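Local coordinates for protein binary enterotoxin of Clostridium perfringens component a (Clostridium perfringens, PDB 5H04) that is the enzymatic component of a binary enterotoxin, binds NAD(H) and probably transfers ADP-ribose from NAD+ to a host-cell protein, as its relatives do to actin, at residues I293-R298 and T341-N346; Y313-V318 and R354-R359; K323-W328 and I396-D401. All blocks are in the same frame, centred on the assembly; numbering follows the deposited sequence.

Interaction 1: I293-R298 and T341-N346. With NAI (1,4-dihydronicotinamide adenine dinucleotide), chain B.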
loop_
_atom_site.group_PDB
_atom_site.type_symbol
_atom_site.label_atom_id
_atom_site.label_comp_id
_atom_site.label_asym_id
_atom_site.label_seq_id
_atom_site.Cartn_x
_atom_site.Cartn_y
_atom_site.Cartn_z
ATOM N N ILE A 293 1.136 -10.823 -2.932
ATOM C CA ILE A 293 2.323 -9.973 -2.969
ATOM C C ILE A 293 1.928 -8.602 -3.509
ATOM O O ILE A 293 1.010 -8.475 -4.326
ATOM C CB ILE A 293 3.451 -10.610 -3.820
ATOM C CG1 ILE A 293 4.770 -9.827 -3.671
ATOM C CG2 ILE A 293 3.026 -10.712 -5.298
ATOM C CD1 ILE A 293 6.009 -10.535 -4.297
ATOM N N ILE A 294 2.627 -7.565 -3.039
ATOM C CA ILE A 294 2.479 -6.225 -3.590
ATOM C C ILE A 294 3.508 -6.034 -4.696
ATOM O O ILE A 294 4.701 -6.308 -4.499
ATOM C CB ILE A 294 2.658 -5.159 -2.494
ATOM C CG1 ILE A 294 1.630 -5.358 -1.369
ATOM C CG2 ILE A 294 2.613 -3.742 -3.096
ATOM C CD1 ILE A 294 0.190 -5.504 -1.831
ATOM N N THR A 295 3.064 -5.540 -5.852
ATOM C CA THR A 295 4.001 -5.163 -6.913
ATOM C C THR A 295 3.677 -3.745 -7.359
ATOM O O THR A 295 2.660 -3.171 -6.961
ATOM C CB THR A 295 3.973 -6.133 -8.112
ATOM O OG1 THR A 295 2.715 -6.037 -8.797
ATOM C CG2 THR A 295 4.207 -7.565 -7.663
ATOM N N TYR A 296 4.561 -3.168 -8.178
ATOM C CA TYR A 296 4.488 -1.750 -8.516
ATOM C C TYR A 296 4.601 -1.527 -10.016
ATOM O O TYR A 296 5.200 -2.330 -10.744
ATOM C CB TYR A 296 5.592 -0.951 -7.811
ATOM C CG TYR A 296 5.521 -1.039 -6.317
ATOM C CD1 TYR A 296 6.137 -2.078 -5.637
ATOM C CD2 TYR A 296 4.846 -0.078 -5.579
ATOM C CE1 TYR A 296 6.073 -2.171 -4.254
ATOM C CE2 TYR A 296 4.766 -0.158 -4.183
ATOM C CZ TYR A 296 5.393 -1.201 -3.533
ATOM O OH TYR A 296 5.329 -1.284 -2.168
ATOM N N ARG A 297 4.044 -0.407 -10.477
ATOM C CA ARG A 297 4.202 -0.051 -11.883
ATOM C C ARG A 297 4.192 1.462 -12.033
ATOM O O ARG A 297 3.304 2.136 -11.503
ATOM C CB ARG A 297 3.099 -0.682 -12.756
ATOM C CG ARG A 297 3.179 -0.245 -14.218
ATOM C CD ARG A 297 2.131 -0.934 -15.128
ATOM N NE ARG A 297 2.041 -0.223 -16.399
ATOM C CZ ARG A 297 2.969 -0.297 -17.354
ATOM N NH1 ARG A 297 4.036 -1.067 -17.186
ATOM N NH2 ARG A 297 2.840 0.401 -18.476
ATOM N N ARG A 298 5.195 1.998 -12.737
ATOM C CA ARG A 298 5.164 3.396 -13.144
ATOM C C ARG A 298 4.317 3.483 -14.406
ATOM O O ARG A 298 4.701 2.959 -15.458
ATOM C CB ARG A 298 6.579 3.927 -13.363
ATOM C CG ARG A 298 7.413 3.890 -12.087
ATOM C CD ARG A 298 6.687 4.610 -10.951
ATOM N NE ARG A 298 7.314 4.346 -9.658
ATOM C CZ ARG A 298 7.798 5.279 -8.849
ATOM N NH1 ARG A 298 7.733 6.561 -9.188
ATOM N NH2 ARG A 298 8.347 4.929 -7.692
ATOM N N THR A 341 5.247 -5.128 -14.151
ATOM C CA THR A 341 5.353 -4.586 -12.802
ATOM C C THR A 341 6.728 -4.928 -12.241
ATOM O O THR A 341 7.501 -5.680 -12.838
ATOM C CB THR A 341 4.261 -5.125 -11.857
ATOM O OG1 THR A 341 4.552 -6.492 -11.518
ATOM C CG2 THR A 341 2.889 -5.043 -12.506
ATOM N N THR A 342 7.039 -4.352 -11.084
ATOM C CA THR A 342 8.280 -4.639 -10.384
ATOM C C THR A 342 7.949 -4.803 -8.912
ATOM O O THR A 342 7.057 -4.127 -8.387
ATOM C CB THR A 342 9.334 -3.532 -10.592
ATOM O OG1 THR A 342 10.454 -3.761 -9.723
ATOM C CG2 THR A 342 8.751 -2.182 -10.263
ATOM N N VAL A 343 8.669 -5.709 -8.240
ATOM C CA VAL A 343 8.404 -5.894 -6.811
ATOM C C VAL A 343 9.009 -4.799 -5.944
ATOM O O VAL A 343 8.739 -4.768 -4.736
ATOM C CB VAL A 343 8.890 -7.274 -6.329
ATOM C CG1 VAL A 343 8.124 -8.378 -7.051
ATOM C CG2 VAL A 343 10.378 -7.435 -6.559
ATOM N N LEU A 344 9.807 -3.893 -6.519
ATOM C CA LEU A 344 10.406 -2.788 -5.781
ATOM C C LEU A 344 9.610 -1.510 -6.000
ATOM O O LEU A 344 9.113 -1.264 -7.102
ATOM C CB LEU A 344 11.852 -2.545 -6.220
ATOM C CG LEU A 344 12.781 -3.749 -6.088
ATOM C CD1 LEU A 344 14.172 -3.359 -6.553
ATOM C CD2 LEU A 344 12.796 -4.237 -4.652
ATOM N N SER A 345 9.537 -0.674 -4.957
ATOM C CA SER A 345 8.847 0.607 -5.059
ATOM C C SER A 345 9.717 1.721 -5.625
ATOM O O SER A 345 9.182 2.793 -5.914
ATOM C CB SER A 345 8.314 1.034 -3.686
ATOM O OG SER A 345 9.356 1.065 -2.722
ATOM N N ASN A 346 11.031 1.504 -5.785
ATOM C CA ASN A 346 11.929 2.545 -6.280
ATOM C C ASN A 346 11.433 3.101 -7.609
ATOM O O ASN A 346 10.920 2.361 -8.448
ATOM C CB ASN A 346 13.352 1.992 -6.469
ATOM C CG ASN A 346 13.866 1.201 -5.265
ATOM O OD1 ASN A 346 13.111 0.523 -4.566
ATOM N ND2 ASN A 346 15.177 1.257 -5.052
HETATM P PA NAI B . 4.337 -0.802 -21.685
HETATM O O1A NAI B . 4.096 -1.564 -23.024
HETATM O O2A NAI B . 3.431 -1.325 -20.556
HETATM O O5B NAI B . 4.016 0.779 -21.861
HETATM C C5B NAI B . 4.616 1.577 -22.868
HETATM C C4B NAI B . 3.612 2.737 -23.159
HETATM O O4B NAI B . 2.226 2.114 -23.503
HETATM C C3B NAI B . 3.435 3.468 -22.130
HETATM O O3B NAI B . 3.268 4.865 -22.493
HETATM C C2B NAI B . 2.018 2.973 -21.441
HETATM O O2B NAI B . 1.475 4.070 -20.651
HETATM C C1B NAI B . 1.263 2.615 -22.402
HETATM N N9A NAI B . 0.422 1.473 -22.018
HETATM C C8A NAI B . 0.817 0.267 -21.541
HETATM N N7A NAI B . -0.327 -0.464 -21.318
HETATM C C5A NAI B . -1.410 0.313 -21.667
HETATM C C6A NAI B . -2.761 0.056 -21.634
HETATM N N6A NAI B . -3.542 -1.063 -21.241
HETATM N N1A NAI B . -3.633 1.012 -22.035
HETATM C C2A NAI B . -3.171 2.224 -22.465
HETATM N N3A NAI B . -1.820 2.483 -22.511
HETATM C C4A NAI B . -0.952 1.523 -22.111
HETATM O O3 NAI B . 5.878 -0.910 -21.269
HETATM P PN NAI B . 6.661 0.035 -20.234
HETATM O O1N NAI B . 5.899 0.304 -18.998
HETATM O O2N NAI B . 7.037 1.396 -20.854
HETATM O O5D NAI B . 7.960 -0.813 -19.829
HETATM C C5D NAI B . 8.974 -0.996 -20.745
HETATM C C4D NAI B . 9.938 -1.954 -20.226
HETATM O O4D NAI B . 10.281 -1.644 -18.976
HETATM C C3D NAI B . 9.302 -3.485 -20.197
HETATM O O3D NAI B . 10.414 -4.439 -20.544
HETATM C C2D NAI B . 8.911 -3.648 -19.035
HETATM O O2D NAI B . 8.840 -5.074 -18.630
HETATM C C1D NAI B . 10.007 -2.847 -18.152
HETATM N N1N NAI B . 9.567 -2.511 -16.955
HETATM C C2N NAI B . 8.461 -1.609 -16.774
HETATM C C3N NAI B . 8.037 -1.205 -15.363
HETATM C C7N NAI B . 7.151 -0.037 -15.115
HETATM O O7N NAI B . 7.001 0.329 -13.932
HETATM N N7N NAI B . 6.509 0.633 -16.168
HETATM C C4N NAI B . 8.489 -2.026 -14.154
HETATM C C5N NAI B . 9.865 -2.640 -14.387
HETATM C C6N NAI B . 10.241 -3.055 -15.804
HETATM O O HOH W 1 7.050 -6.245 -3.217
HETATM O O HOH W 2 8.235 1.461 -8.798
#
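Tyr296 and Thr342 form a single antiparallel, hydrogen-bonded bridge that ties two sheets of the ADP-ribosyltransferase fold together beside the nicotinamide pocket. Tyr296 N gives to Thr342 O at 2.7 Å, and Thr342 N returns a bond to Tyr296 O at 2.8 Å. With CG beside its backbone N (chi1 -60°), the Tyr296 ring lies against the turn that follows strand 339-342. Ser345 CB rests over one face, 3.8 Å from the ring centroid, in a CH-pi contact, while Val343 O lies at the edge. The phenol OH reaches on to Asn213. Thr295 OG1 gives Thr341 OG1 only a weak bond; the stronger partner of Thr341 OG1 is Val383 O. Thr342 OG1 accepts from Leu344 N, an ST turn that shapes the bend, and is also hydrogen-bonded to Glu380 O; methyl groups of Ile293 and Val343 meet at the far end. The two arginines of 293-298 diverge. Arg297, extended and in a salt bridge with Glu303, sends NH1 to the phosphate oxygen O1N of the dinucleotide (2.9 Å). Arg298 holds the carboxamide through its backbone, N to O7N at 2.7 Å and N7N to Arg298 O at 3.0 Å, a two-bond grip that fixes the amide's rotation. Its side chain folds back instead, and Arg298 NH2, with the acceptor in the guanidinium plane, donates to Ser345 O at 2.9 Å.

Interaction 2: Y313-V318 and R354-R359. With NAI (1,4-dihydronicotinamide adenine dinucleotide), chain B.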
loop_
_atom_site.group_PDB
_atom_site.type_symbol
_atom_site.label_atom_id
_atom_site.label_comp_id
_atom_site.label_asym_id
_atom_site.label_seq_id
_atom_site.Cartn_x
_atom_site.Cartn_y
_atom_site.Cartn_z
ATOM N N TYR A 313 -3.784 16.211 -16.663
ATOM C CA TYR A 313 -2.636 15.459 -16.176
ATOM C C TYR A 313 -1.719 16.296 -15.295
ATOM O O TYR A 313 -0.710 15.782 -14.800
ATOM C CB TYR A 313 -1.854 14.895 -17.369
ATOM C CG TYR A 313 -0.779 13.887 -17.027
ATOM C CD1 TYR A 313 -1.051 12.795 -16.204
ATOM C CD2 TYR A 313 0.499 14.006 -17.562
ATOM C CE1 TYR A 313 -0.062 11.865 -15.901
ATOM C CE2 TYR A 313 1.494 13.078 -17.273
ATOM C CZ TYR A 313 1.209 12.013 -16.446
ATOM O OH TYR A 313 2.207 11.105 -16.167
ATOM N N ASP A 314 -2.032 17.574 -15.084
ATOM C CA ASP A 314 -1.192 18.425 -14.243
ATOM C C ASP A 314 -1.701 18.323 -12.811
ATOM O O ASP A 314 -2.594 19.060 -12.388
ATOM C CB ASP A 314 -1.172 19.869 -14.736
ATOM C CG ASP A 314 -0.376 20.787 -13.811
ATOM O OD1 ASP A 314 0.360 20.280 -12.945
ATOM O OD2 ASP A 314 -0.419 22.022 -13.968
ATOM N N PHE A 315 -1.096 17.410 -12.044
ATOM C CA PHE A 315 -1.486 17.167 -10.661
ATOM C C PHE A 315 -0.882 18.185 -9.696
ATOM O O PHE A 315 -1.057 18.043 -8.486
ATOM C CB PHE A 315 -1.114 15.729 -10.265
ATOM C CG PHE A 315 -1.756 14.678 -11.142
ATOM C CD1 PHE A 315 -3.074 14.808 -11.542
ATOM C CD2 PHE A 315 -1.038 13.570 -11.576
ATOM C CE1 PHE A 315 -3.672 13.863 -12.345
ATOM C CE2 PHE A 315 -1.636 12.606 -12.384
ATOM C CZ PHE A 315 -2.958 12.758 -12.772
ATOM N N ASN A 316 -0.278 19.256 -10.205
ATOM C CA ASN A 316 0.271 20.297 -9.331
ATOM C C ASN A 316 -0.839 21.240 -8.835
ATOM O O ASN A 316 -0.653 22.020 -7.902
ATOM C CB ASN A 316 1.357 21.092 -10.055
ATOM C CG ASN A 316 2.750 20.567 -9.771
ATOM O OD1 ASN A 316 2.961 19.815 -8.819
ATOM N ND2 ASN A 316 3.712 20.959 -10.599
ATOM N N LYS A 317 -1.989 21.136 -9.493
ATOM C CA LYS A 317 -3.198 21.894 -9.237
ATOM C C LYS A 317 -4.126 20.941 -8.488
ATOM O O LYS A 317 -4.190 19.747 -8.786
ATOM C CB LYS A 317 -3.841 22.348 -10.546
ATOM C CG LYS A 317 -2.962 23.262 -11.385
ATOM C CD LYS A 317 -3.644 23.640 -12.690
ATOM C CE LYS A 317 -2.753 24.527 -13.543
ATOM N NZ LYS A 317 -2.535 25.862 -12.919
ATOM N N VAL A 318 -4.849 21.483 -7.521
ATOM C CA VAL A 318 -5.744 20.706 -6.665
ATOM C C VAL A 318 -6.894 20.120 -7.471
ATOM O O VAL A 318 -7.229 18.936 -7.340
ATOM C CB VAL A 318 -6.273 21.580 -5.512
ATOM C CG1 VAL A 318 -7.348 20.832 -4.728
ATOM C CG2 VAL A 318 -5.147 21.996 -4.605
ATOM N N ARG A 354 6.948 9.651 -15.034
ATOM C CA ARG A 354 5.563 9.194 -14.979
ATOM C C ARG A 354 4.964 9.545 -13.624
ATOM O O ARG A 354 5.619 9.416 -12.590
ATOM C CB ARG A 354 5.472 7.685 -15.234
ATOM C CG ARG A 354 5.964 7.288 -16.619
ATOM C CD ARG A 354 5.619 5.866 -16.967
ATOM N NE ARG A 354 6.153 5.525 -18.291
ATOM C CZ ARG A 354 6.158 4.303 -18.810
ATOM N NH1 ARG A 354 5.667 3.278 -18.120
ATOM N NH2 ARG A 354 6.670 4.104 -20.019
ATOM N N LYS A 355 3.720 10.025 -13.635
ATOM C CA LYS A 355 3.106 10.590 -12.437
ATOM C C LYS A 355 2.157 9.634 -11.726
ATOM O O LYS A 355 1.585 10.011 -10.702
ATOM C CB LYS A 355 2.347 11.874 -12.777
ATOM C CG LYS A 355 3.194 12.969 -13.411
ATOM C CD LYS A 355 2.309 14.122 -13.825
ATOM C CE LYS A 355 3.106 15.196 -14.544
ATOM N NZ LYS A 355 2.194 16.235 -15.105
ATOM N N LEU A 356 1.984 8.417 -12.233
ATOM C CA LEU A 356 0.997 7.473 -11.720
ATOM C C LEU A 356 1.730 6.220 -11.277
ATOM O O LEU A 356 2.389 5.565 -12.094
ATOM C CB LEU A 356 -0.050 7.162 -12.787
ATOM C CG LEU A 356 -0.829 8.409 -13.218
ATOM C CD1 LEU A 356 -1.538 8.149 -14.525
ATOM C CD2 LEU A 356 -1.830 8.847 -12.132
ATOM N N ILE A 357 1.647 5.916 -9.984
ATOM C CA ILE A 357 2.387 4.823 -9.369
ATOM C C ILE A 357 1.367 3.777 -8.932
ATOM O O ILE A 357 0.644 3.974 -7.950
ATOM C CB ILE A 357 3.231 5.306 -8.180
ATOM C CG1 ILE A 357 4.168 6.454 -8.604
ATOM C CG2 ILE A 357 4.018 4.146 -7.580
ATOM C CD1 ILE A 357 4.906 7.124 -7.427
ATOM N N LEU A 358 1.313 2.663 -9.655
ATOM C CA LEU A 358 0.464 1.548 -9.253
ATOM C C LEU A 358 1.088 0.825 -8.068
ATOM O O LEU A 358 2.277 0.508 -8.089
ATOM C CB LEU A 358 0.285 0.577 -10.411
ATOM C CG LEU A 358 -0.709 -0.578 -10.214
ATOM C CD1 LEU A 358 -2.127 -0.054 -10.212
ATOM C CD2 LEU A 358 -0.538 -1.644 -11.301
ATOM N N ARG A 359 0.289 0.575 -7.031
ATOM C CA ARG A 359 0.681 -0.262 -5.895
ATOM C C ARG A 359 -0.348 -1.382 -5.877
ATOM O O ARG A 359 -1.457 -1.191 -5.376
ATOM C CB ARG A 359 0.696 0.514 -4.568
ATOM C CG ARG A 359 1.089 -0.362 -3.373
ATOM C CD ARG A 359 1.663 0.437 -2.204
ATOM N NE ARG A 359 0.667 1.311 -1.590
ATOM C CZ ARG A 359 0.960 2.164 -0.621
ATOM N NH1 ARG A 359 2.209 2.244 -0.176
ATOM N NH2 ARG A 359 0.016 2.944 -0.116
HETATM P PA NAI B . 4.337 -0.802 -21.685
HETATM O O1A NAI B . 4.096 -1.564 -23.024
HETATM O O2A NAI B . 3.431 -1.325 -20.556
HETATM O O5B NAI B . 4.016 0.779 -21.861
HETATM C C5B NAI B . 4.616 1.577 -22.868
HETATM C C4B NAI B . 3.612 2.737 -23.159
HETATM O O4B NAI B . 2.226 2.114 -23.503
HETATM C C3B NAI B . 3.435 3.468 -22.130
HETATM O O3B NAI B . 3.268 4.865 -22.493
HETATM C C2B NAI B . 2.018 2.973 -21.441
HETATM O O2B NAI B . 1.475 4.070 -20.651
HETATM C C1B NAI B . 1.263 2.615 -22.402
HETATM N N9A NAI B . 0.422 1.473 -22.018
HETATM C C8A NAI B . 0.817 0.267 -21.541
HETATM N N7A NAI B . -0.327 -0.464 -21.318
HETATM C C5A NAI B . -1.410 0.313 -21.667
HETATM C C6A NAI B . -2.761 0.056 -21.634
HETATM N N6A NAI B . -3.542 -1.063 -21.241
HETATM N N1A NAI B . -3.633 1.012 -22.035
HETATM C C2A NAI B . -3.171 2.224 -22.465
HETATM N N3A NAI B . -1.820 2.483 -22.511
HETATM C C4A NAI B . -0.952 1.523 -22.111
HETATM O O3 NAI B . 5.878 -0.910 -21.269
HETATM P PN NAI B . 6.661 0.035 -20.234
HETATM O O1N NAI B . 5.899 0.304 -18.998
HETATM O O2N NAI B . 7.037 1.396 -20.854
HETATM O O5D NAI B . 7.960 -0.813 -19.829
HETATM C C5D NAI B . 8.974 -0.996 -20.745
HETATM C C4D NAI B . 9.938 -1.954 -20.226
HETATM O O4D NAI B . 10.281 -1.644 -18.976
HETATM C C3D NAI B . 9.302 -3.485 -20.197
HETATM O O3D NAI B . 10.414 -4.439 -20.544
HETATM C C2D NAI B . 8.911 -3.648 -19.035
HETATM O O2D NAI B . 8.840 -5.074 -18.630
HETATM C C1D NAI B . 10.007 -2.847 -18.152
HETATM N N1N NAI B . 9.567 -2.511 -16.955
HETATM C C2N NAI B . 8.461 -1.609 -16.774
HETATM C C3N NAI B . 8.037 -1.205 -15.363
HETATM C C7N NAI B . 7.151 -0.037 -15.115
HETATM O O7N NAI B . 7.001 0.329 -13.932
HETATM N N7N NAI B . 6.509 0.633 -16.168
HETATM C C4N NAI B . 8.489 -2.026 -14.154
HETATM C C5N NAI B . 9.865 -2.640 -14.387
HETATM C C6N NAI B . 10.241 -3.055 -15.804
HETATM O O HOH W 3 1.883 17.857 -12.827
#
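Lys355 turns CG away from its carbonyl carbon (chi1 -58°) and then runs fully extended, while Tyr313 swings its ring opposite its backbone N (chi1 -169°), and the lysine chain thereby passes over one face of the phenol. Lys355 CD makes the CH-pi contact, 3.8 Å from the Tyr313 ring centroid, and Lys355 NZ stands off-centre, 4.2 Å from that centroid, in a cation-pi contact. The tyrosine also holds both ends of the lysine: Tyr313 OH accepts from Lys355 N at 3.1 Å, and Tyr313 O takes Lys355 NZ at 3.0 Å from above its carbonyl plane. A water accepts from Lys355 NZ at 2.8 Å and donates to Asp314 OD1, which also receives Asn316 N in an Asx turn. Phe315 offers its edge to Lys355 CB, and its CE2 packs on Leu356 CD2 at 3.8 Å. Arg354 leaves in another direction, toward the dinucleotide. Its two terminal nitrogens take different oxygens of one phosphate, NH1 on O1N at 3.1 Å and NH2 on O2N at 2.9 Å, both nearly straight, an end-on fork suited to the anion. NH1 also meets Arg298 O. The contact thus pins the loop ahead of helix 318-328 to the start of strand 356-362, which runs between strands 293-299 and 409-418; Phe315 reaches Leu412 of the latter and sets its ring edge-to-face with Phe324 of the helix.

Interaction 3: K323-W328 and I396-D401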
loop_
_atom_site.group_PDB
_atom_site.type_symbol
_atom_site.label_atom_id
_atom_site.label_comp_id
_atom_site.label_asym_id
_atom_site.label_seq_id
_atom_site.Cartn_x
_atom_site.Cartn_y
_atom_site.Cartn_z
ATOM N N LYS A 323 -10.438 15.706 -9.652
ATOM C CA LYS A 323 -11.097 15.190 -10.845
ATOM C C LYS A 323 -10.683 13.743 -11.092
ATOM O O LYS A 323 -11.525 12.886 -11.360
ATOM C CB LYS A 323 -10.757 16.052 -12.062
ATOM C CG LYS A 323 -11.615 15.765 -13.284
ATOM C CD LYS A 323 -11.215 16.646 -14.457
ATOM C CE LYS A 323 -11.113 18.104 -14.043
ATOM N NZ LYS A 323 -11.092 19.016 -15.220
ATOM N N PHE A 324 -9.383 13.476 -11.001
ATOM C CA PHE A 324 -8.870 12.127 -11.207
ATOM C C PHE A 324 -9.435 11.169 -10.166
ATOM O O PHE A 324 -9.905 10.076 -10.502
ATOM C CB PHE A 324 -7.344 12.137 -11.167
ATOM C CG PHE A 324 -6.722 10.855 -11.629
ATOM C CD1 PHE A 324 -6.514 9.817 -10.741
ATOM C CD2 PHE A 324 -6.347 10.685 -12.952
ATOM C CE1 PHE A 324 -5.933 8.638 -11.156
ATOM C CE2 PHE A 324 -5.770 9.505 -13.375
ATOM C CZ PHE A 324 -5.564 8.478 -12.474
ATOM N N LYS A 325 -9.439 11.583 -8.896
ATOM C CA LYS A 325 -9.989 10.729 -7.848
ATOM C C LYS A 325 -11.473 10.465 -8.073
ATOM O O LYS A 325 -11.936 9.331 -7.917
ATOM C CB LYS A 325 -9.738 11.357 -6.479
ATOM C CG LYS A 325 -8.261 11.434 -6.152
ATOM C CD LYS A 325 -8.017 12.065 -4.805
ATOM C CE LYS A 325 -8.179 11.047 -3.708
ATOM N NZ LYS A 325 -7.417 11.487 -2.507
ATOM N N GLU A 326 -12.224 11.489 -8.480
ATOM C CA GLU A 326 -13.645 11.292 -8.732
ATOM C C GLU A 326 -13.893 10.318 -9.872
ATOM O O GLU A 326 -14.887 9.585 -9.855
ATOM C CB GLU A 326 -14.311 12.636 -9.029
ATOM C CG GLU A 326 -14.977 13.267 -7.822
ATOM C CD GLU A 326 -16.210 12.506 -7.382
ATOM O OE1 GLU A 326 -16.978 12.065 -8.270
ATOM O OE2 GLU A 326 -16.404 12.357 -6.155
ATOM N N LYS A 327 -13.004 10.282 -10.859
ATOM C CA LYS A 327 -13.260 9.457 -12.025
ATOM C C LYS A 327 -12.978 7.981 -11.753
ATOM O O LYS A 327 -13.698 7.114 -12.262
ATOM C CB LYS A 327 -12.427 9.985 -13.196
ATOM C CG LYS A 327 -12.707 9.318 -14.528
ATOM C CD LYS A 327 -12.376 10.278 -15.669
ATOM C CE LYS A 327 -11.466 9.630 -16.675
ATOM N NZ LYS A 327 -10.635 10.646 -17.388
ATOM N N TRP A 328 -11.981 7.677 -10.912
ATOM C CA TRP A 328 -11.417 6.337 -10.858
ATOM C C TRP A 328 -11.559 5.608 -9.520
ATOM O O TRP A 328 -11.476 4.371 -9.517
ATOM C CB TRP A 328 -9.931 6.391 -11.248
ATOM C CG TRP A 328 -9.723 6.841 -12.669
ATOM C CD1 TRP A 328 -9.136 8.007 -13.091
ATOM C CD2 TRP A 328 -10.103 6.132 -13.862
ATOM N NE1 TRP A 328 -9.123 8.059 -14.471
ATOM C CE2 TRP A 328 -9.713 6.923 -14.964
ATOM C CE3 TRP A 328 -10.737 4.909 -14.105
ATOM C CZ2 TRP A 328 -9.935 6.527 -16.284
ATOM C CZ3 TRP A 328 -10.958 4.522 -15.410
ATOM C CH2 TRP A 328 -10.563 5.329 -16.481
ATOM N N ILE A 396 -6.395 6.299 -4.002
ATOM C CA ILE A 396 -5.559 7.221 -4.756
ATOM C C ILE A 396 -5.013 8.211 -3.743
ATOM O O ILE A 396 -5.786 8.859 -3.035
ATOM C CB ILE A 396 -6.347 7.952 -5.858
ATOM C CG1 ILE A 396 -7.011 6.950 -6.800
ATOM C CG2 ILE A 396 -5.428 8.909 -6.620
ATOM C CD1 ILE A 396 -7.915 7.590 -7.827
ATOM N N THR A 397 -3.692 8.299 -3.631
ATOM C CA THR A 397 -3.050 9.065 -2.568
ATOM C C THR A 397 -1.933 9.895 -3.179
ATOM O O THR A 397 -0.992 9.340 -3.749
ATOM C CB THR A 397 -2.495 8.131 -1.489
ATOM O OG1 THR A 397 -3.533 7.254 -1.038
ATOM C CG2 THR A 397 -1.931 8.930 -0.318
ATOM N N GLU A 398 -2.033 11.218 -3.085
ATOM C CA GLU A 398 -1.007 12.037 -3.713
ATOM C C GLU A 398 0.191 12.199 -2.792
ATOM O O GLU A 398 0.075 12.152 -1.561
ATOM C CB GLU A 398 -1.539 13.415 -4.107
ATOM C CG GLU A 398 -1.717 14.362 -2.960
ATOM C CD GLU A 398 -3.132 14.365 -2.458
ATOM O OE1 GLU A 398 -3.612 15.431 -2.014
ATOM O OE2 GLU A 398 -3.768 13.292 -2.524
ATOM N N TYR A 399 1.358 12.368 -3.409
ATOM C CA TYR A 399 2.544 12.796 -2.691
ATOM C C TYR A 399 3.369 13.647 -3.644
ATOM O O TYR A 399 3.260 13.519 -4.866
ATOM C CB TYR A 399 3.335 11.599 -2.137
ATOM C CG TYR A 399 4.484 11.142 -3.006
ATOM C CD1 TYR A 399 4.266 10.314 -4.096
ATOM C CD2 TYR A 399 5.785 11.535 -2.729
ATOM C CE1 TYR A 399 5.320 9.887 -4.896
ATOM C CE2 TYR A 399 6.839 11.121 -3.519
ATOM C CZ TYR A 399 6.601 10.304 -4.599
ATOM O OH TYR A 399 7.657 9.899 -5.372
ATOM N N TYR A 400 4.170 14.538 -3.083
ATOM C CA TYR A 400 4.926 15.495 -3.881
ATOM C C TYR A 400 6.337 14.963 -4.115
ATOM O O TYR A 400 7.092 14.752 -3.158
ATOM C CB TYR A 400 4.956 16.867 -3.201
ATOM C CG TYR A 400 5.646 17.909 -4.047
ATOM C CD1 TYR A 400 5.088 18.334 -5.252
ATOM C CD2 TYR A 400 6.866 18.449 -3.660
ATOM C CE1 TYR A 400 5.726 19.277 -6.045
ATOM C CE2 TYR A 400 7.512 19.392 -4.448
ATOM C CZ TYR A 400 6.934 19.804 -5.631
ATOM O OH TYR A 400 7.573 20.740 -6.407
ATOM N N ASP A 401 6.669 14.726 -5.384
ATOM C CA ASP A 401 8.016 14.341 -5.800
ATOM C C ASP A 401 8.788 15.624 -6.088
ATOM O O ASP A 401 8.685 16.194 -7.176
ATOM C CB ASP A 401 7.971 13.429 -7.022
ATOM C CG ASP A 401 9.349 12.860 -7.396
ATOM O OD1 ASP A 401 10.366 13.251 -6.782
ATOM O OD2 ASP A 401 9.416 12.019 -8.315
#
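Lys325 and Ile396 mark the closest backbone approach, CA to CA 6.4 Å, between helix 323-328 and strand 396-401, whose axes come within 9.6 Å and run nearly antiparallel at 162°. Ile396, at the start of the segment, points at the helix and touches three of its side chains, Phe324, Lys325 and Trp328. The CG1 branch of Ile396 lies opposite its carbonyl carbon (chi1 -56°), which brings CD1 obliquely against the Phe324 ring, 3.9 Å from Phe324 CD1, and to Trp328 CB at 4.1 Å. Its other branch, CG2, lies 3.8 Å from Lys325 CG, the two chains lying alongside each other and running opposite ways. Trp328 CD1 in turn sits over the centre of the Phe324 ring, and Phe304 meets both aromatics, building a hydrophobic layer between helix and sheet. The lysine bends at chi3 (83°), which turns its tip back to the strand. There Lys325 NZ donates to Ile396 O at 3.1 Å. OE2 of the solvent-exposed Glu398 lies 4.1 Å from Lys325 NZ, too far for a salt bridge. The helix is therefore held mainly by apolar packing, with one ammonium-to-carbonyl bond at its margin and a nearby carboxylate that would probably favour the lysine's positive charge.

Overall arrangement
All three interactions lie in the C-terminal ADP-ribosyltransferase region, and their segments alternate along the chain: 293-298, 313-318, 323-328, then 341-346, 354-359, 396-401. Interactions 1 and 2 have centres about 17 Å apart and share the five-stranded sheet, where strands 293-299 and 356-362 are neighbours; both reach the same dinucleotide. Interaction 3 is centred about 6 Å from interaction 2 and about 18 Å from interaction 1. It places helix 318-328 on that sheet through strand 390-401, with Leu356 and Phe324 packing directly between interactions 2 and 3. The sheet thus runs from the nucleotide pocket, built partly by interactions 1 and 2, to the aromatic core under the helix.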